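Local coordinates for protein Non-atp dependent l-selective hydantoinase (PDB 1GKR) that hydrolyses the ring of 5-substituted hydantoins, preferring aryl over alkyl derivatives, as a homotetrameric cyclic amidase with two zinc ions per subunit, at residues Asp67-Arg71 / Tyr72-Glu76; Lys110-Ala113 / Gly114-Lys118. One frame throughout, in Å; residues are numbered along the deposited sequence.

Contact 1 (Asp67-Arg71 / Tyr72-Glu76)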
# COMPACT_ATOMS: atom_id res chain seq x y z
N ASP A 67 32.00 34.31 -13.27
CA ASP A 67 32.23 34.78 -14.64
C ASP A 67 30.98 35.20 -15.40
O ASP A 67 31.06 35.85 -16.44
CB ASP A 67 32.99 33.73 -15.46
CG ASP A 67 34.42 33.53 -14.99
OD1 ASP A 67 34.86 34.26 -14.06
OD2 ASP A 67 35.10 32.63 -15.53
N LEU A 68 29.82 34.85 -14.88
CA LEU A 68 28.58 35.21 -15.54
C LEU A 68 27.81 36.27 -14.77
O LEU A 68 26.63 36.49 -15.03
CB LEU A 68 27.70 33.96 -15.67
CG LEU A 68 28.35 32.73 -16.31
CD1 LEU A 68 27.38 31.56 -16.27
CD2 LEU A 68 28.76 33.06 -17.76
N LYS A 69 28.47 36.94 -13.84
CA LYS A 69 27.78 37.92 -13.04
C LYS A 69 27.04 39.01 -13.80
O LYS A 69 25.99 39.46 -13.35
CB LYS A 69 28.72 38.52 -12.00
CG LYS A 69 29.70 39.54 -12.51
CD LYS A 69 30.76 39.84 -11.45
CE LYS A 69 31.75 38.68 -11.33
NZ LYS A 69 32.76 38.89 -10.25
N ASN A 70 27.53 39.45 -14.95
CA ASN A 70 26.82 40.50 -15.66
C ASN A 70 25.64 40.00 -16.48
O ASN A 70 24.94 40.79 -17.10
CB ASN A 70 27.77 41.29 -16.55
CG ASN A 70 28.75 42.10 -15.75
OD1 ASN A 70 28.35 42.92 -14.91
ND2 ASN A 70 30.04 41.88 -15.99
N ARG A 71 25.40 38.70 -16.45
CA ARG A 71 24.32 38.14 -17.23
C ARG A 71 23.17 37.54 -16.40
O ARG A 71 22.01 37.61 -16.80
CB ARG A 71 24.91 37.10 -18.17
CG ARG A 71 23.94 36.53 -19.21
CD ARG A 71 24.71 35.96 -20.42
NE ARG A 71 25.73 36.89 -20.89
CZ ARG A 71 27.02 36.86 -20.53
NH1 ARG A 71 27.46 35.93 -19.69
NH2 ARG A 71 27.85 37.79 -20.98
N TYR A 72 23.51 36.96 -15.24
CA TYR A 72 22.51 36.32 -14.39
C TYR A 72 22.23 36.98 -13.04
O TYR A 72 21.08 37.27 -12.73
CB TYR A 72 22.93 34.87 -14.17
CG TYR A 72 23.03 34.11 -15.46
CD1 TYR A 72 21.88 33.63 -16.09
CD2 TYR A 72 24.25 33.91 -16.09
CE1 TYR A 72 21.95 32.99 -17.32
CE2 TYR A 72 24.34 33.27 -17.32
CZ TYR A 72 23.18 32.80 -17.93
OH TYR A 72 23.23 32.16 -19.15
N GLY A 73 23.28 37.21 -12.25
CA GLY A 73 23.10 37.85 -10.96
C GLY A 73 24.41 38.22 -10.27
O GLY A 73 25.45 37.58 -10.50
N ARG A 74 24.37 39.25 -9.44
CA ARG A 74 25.55 39.72 -8.70
C ARG A 74 25.30 39.55 -7.20
O ARG A 74 24.22 39.88 -6.70
CB ARG A 74 25.81 41.21 -8.97
CG ARG A 74 25.69 41.66 -10.42
CD ARG A 74 26.97 41.39 -11.20
NE ARG A 74 28.09 42.14 -10.64
CZ ARG A 74 28.17 43.47 -10.64
NH1 ARG A 74 27.19 44.18 -11.18
NH2 ARG A 74 29.22 44.06 -10.09
N PHE A 75 26.29 39.05 -6.46
CA PHE A 75 26.11 38.89 -5.03
C PHE A 75 25.64 40.17 -4.33
O PHE A 75 24.71 40.12 -3.54
CB PHE A 75 27.41 38.41 -4.36
CG PHE A 75 27.78 36.99 -4.70
CD1 PHE A 75 26.81 36.00 -4.78
CD2 PHE A 75 29.11 36.64 -4.90
CE1 PHE A 75 27.17 34.67 -5.06
CE2 PHE A 75 29.48 35.32 -5.17
CZ PHE A 75 28.51 34.34 -5.25
N GLU A 76 26.27 41.31 -4.63
CA GLU A 76 25.89 42.57 -3.98
C GLU A 76 24.56 43.12 -4.40
O GLU A 76 24.02 44.00 -3.73
CB GLU A 76 26.91 43.69 -4.20
CG GLU A 76 28.24 43.29 -4.75
CD GLU A 76 28.17 42.98 -6.22
OE1 GLU A 76 27.56 43.79 -6.96
OE2 GLU A 76 28.71 41.92 -6.63
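Leu68 and Tyr72 are joined twice, through the backbone and through their side chains. The backbone tie is a hydrogen bond from Tyr72 N to Leu68 O (3.2 Å, N-H...O angle 157°), and the same carbonyl also takes Arg71 N at 2.9 Å. Two donors from consecutive residues thus share one oxygen, which curls residues 68-72 into a tight turn.

The apolar contacts run beside this turn. Leu68 and Tyr72 point the same way, and Leu68 CB meets the edge of the phenol ring, in its plane, 3.5 Å from Tyr72 CD2. From Arg71 comes a CH-pi contact: its CG lies over one ring face, 4.1 Å from the Tyr72 centroid and displaced toward the rim. With CG of Arg71 anti to its own backbone N (chi1 -172°), the aliphatic part runs alongside the tyrosine, while the guanidinium stands nearly upright to the ring plane.

The turn belongs to the loop that follows strand 51-62, the strand carrying the zinc ligands His60 and His62, and leads into helix 75-85 of the amidohydrolase barrel. The Tyr72 side chain is about 7 Å from that of His62 and about 12 Å from a zinc ion. Arg74 is the N-cap residue of the helix, and its backbone N bonds Asp78 OD1.

Long polar chains pack by their methylenes. Arg74, bent at chi2 and chi3, folds back so that its CD rests 3.5 Å from Lys69 CB, and Lys69 CG and CD lie beside Arg74 NE. Charge enters on the other flank: Glu76 OE1 sits above the Arg74 guanidinium, 3.6 Å from NH2, a salt bridge of charges alone to which no N-H points.

Contact 2 (Lys110-Ala113 / Gly114-Lys118)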
# COMPACT_ATOMS: atom_id res chain seq x y z
N LYS A 110 33.73 31.02 -2.29
CA LYS A 110 33.58 31.37 -0.89
C LYS A 110 34.21 32.72 -0.58
O LYS A 110 33.66 33.54 0.16
CB LYS A 110 34.22 30.29 -0.04
CG LYS A 110 34.35 30.62 1.43
CD LYS A 110 34.87 29.39 2.12
CE LYS A 110 35.49 29.70 3.47
NZ LYS A 110 36.11 28.43 3.98
N LYS A 111 35.39 32.94 -1.17
CA LYS A 111 36.13 34.17 -0.99
C LYS A 111 35.32 35.32 -1.54
O LYS A 111 35.08 36.32 -0.87
CB LYS A 111 37.46 34.05 -1.72
CG LYS A 111 38.42 35.20 -1.55
CD LYS A 111 39.71 34.85 -2.29
CE LYS A 111 40.50 36.07 -2.72
NZ LYS A 111 41.59 35.68 -3.67
N GLN A 112 34.88 35.17 -2.78
CA GLN A 112 34.08 36.18 -3.45
C GLN A 112 32.78 36.48 -2.71
O GLN A 112 32.49 37.63 -2.36
CB GLN A 112 33.75 35.71 -4.86
CG GLN A 112 34.95 35.58 -5.74
CD GLN A 112 35.21 36.84 -6.50
OE1 GLN A 112 35.29 37.93 -5.92
NE2 GLN A 112 35.33 36.71 -7.82
N ALA A 113 31.98 35.43 -2.50
CA ALA A 113 30.71 35.53 -1.81
C ALA A 113 30.86 36.27 -0.49
O ALA A 113 30.03 37.11 -0.13
CB ALA A 113 30.15 34.15 -1.55
N GLY A 114 31.93 35.95 0.24
CA GLY A 114 32.16 36.60 1.51
C GLY A 114 32.46 38.09 1.42
O GLY A 114 32.22 38.84 2.36
N GLN A 115 32.99 38.52 0.28
CA GLN A 115 33.32 39.92 0.10
C GLN A 115 32.18 40.75 -0.44
O GLN A 115 32.16 41.96 -0.26
CB GLN A 115 34.50 40.06 -0.86
CG GLN A 115 35.79 39.45 -0.38
CD GLN A 115 36.84 39.42 -1.48
OE1 GLN A 115 37.97 38.96 -1.27
NE2 GLN A 115 36.47 39.90 -2.67
N ARG A 116 31.22 40.12 -1.11
CA ARG A 116 30.15 40.91 -1.68
C ARG A 116 28.72 40.68 -1.22
O ARG A 116 27.86 41.54 -1.45
CB ARG A 116 30.24 40.81 -3.20
CG ARG A 116 31.51 41.46 -3.75
CD ARG A 116 31.57 41.39 -5.25
NE ARG A 116 32.08 40.11 -5.72
CZ ARG A 116 31.48 39.36 -6.64
NH1 ARG A 116 30.33 39.78 -7.18
NH2 ARG A 116 32.02 38.21 -7.02
N LEU A 117 28.46 39.55 -0.58
CA LEU A 117 27.11 39.24 -0.10
C LEU A 117 26.70 40.13 1.06
O LEU A 117 27.54 40.57 1.85
CB LEU A 117 27.02 37.78 0.31
CG LEU A 117 26.83 36.85 -0.88
CD1 LEU A 117 27.00 35.40 -0.43
CD2 LEU A 117 25.45 37.11 -1.48
N LYS A 118 25.40 40.41 1.16
CA LYS A 118 24.90 41.26 2.23
C LYS A 118 24.11 40.49 3.30
O LYS A 118 23.79 41.03 4.35
CB LYS A 118 24.07 42.41 1.65
CG LYS A 118 24.86 43.44 0.84
CD LYS A 118 24.04 44.72 0.70
CE LYS A 118 24.84 45.89 0.14
NZ LYS A 118 25.00 45.78 -1.33
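Lys110 O and Ala113 O receive Gly114 N (3.0 Å) and Leu117 N (2.9 Å) as regular i to i+4 helical bonds, while between them Gln112 O accepts both Gln115 N at 2.8 Å and Arg116 N at 3.1 Å. The Gln115 donor stands well above the Gln112 carbonyl plane, whereas Arg116 N arrives nearly in line with the C=O. The i to i+3 bond mixed in here marks the last turn of helix 103-116, and Leu117 is the first residue to leave helical torsions.

Gln112 and Arg116 run side by side. The glutamine chain bends at chi2 (-92°), bringing its OE1 near the edge of the guanidinium for a weak bond from Arg116 NH2 (3.5 Å); amide and guanidinium planes are 69° apart. Stronger partners hold the arginine: Glu76 OE2 at NH1 and Asp65 OD2 at NH2. The outer flank pairs the extended Lys111 and Gln115 chains, with Lys111 CG 3.8 Å from Gln115 OE1. On the buried side Ala113 CB meets Leu117 CD1 at 3.6 Å, and Phe75 of helix 75-85 packs against both residues.

This tightened last turn, Ala113 and Leu117 on the buried side and Lys111 and Gln115 on the exposed one, ends the helix that links strands 87-92 and 120-123 as a beta-alpha-beta unit of the amidohydrolase TIM barrel.

In the fold
Contact 1 (67-76) comes first along the chain and contact 2 (110-118) follows; their centres are about 12 Å apart, both in the TIM-barrel part of the chain. The first starts helix 75-85, the second ends helix 103-116, and strand 87-92 lies between the two helices in sequence. They touch directly: Glu76 OE2 is 2.7 Å from Arg116 NH1 in a salt bridge, and Phe75 CE2 packs 3.6 Å from Ala113 CA. Lys69 NZ also lies close to Arg116 NH2; Asp65 OD2 forms a salt bridge with Arg116 and a long, weak ion pair with Lys69. The start of one barrel helix is thereby fastened to the end of the next, where the loop from zinc-ligand strand 51-62 enters helix 75-85.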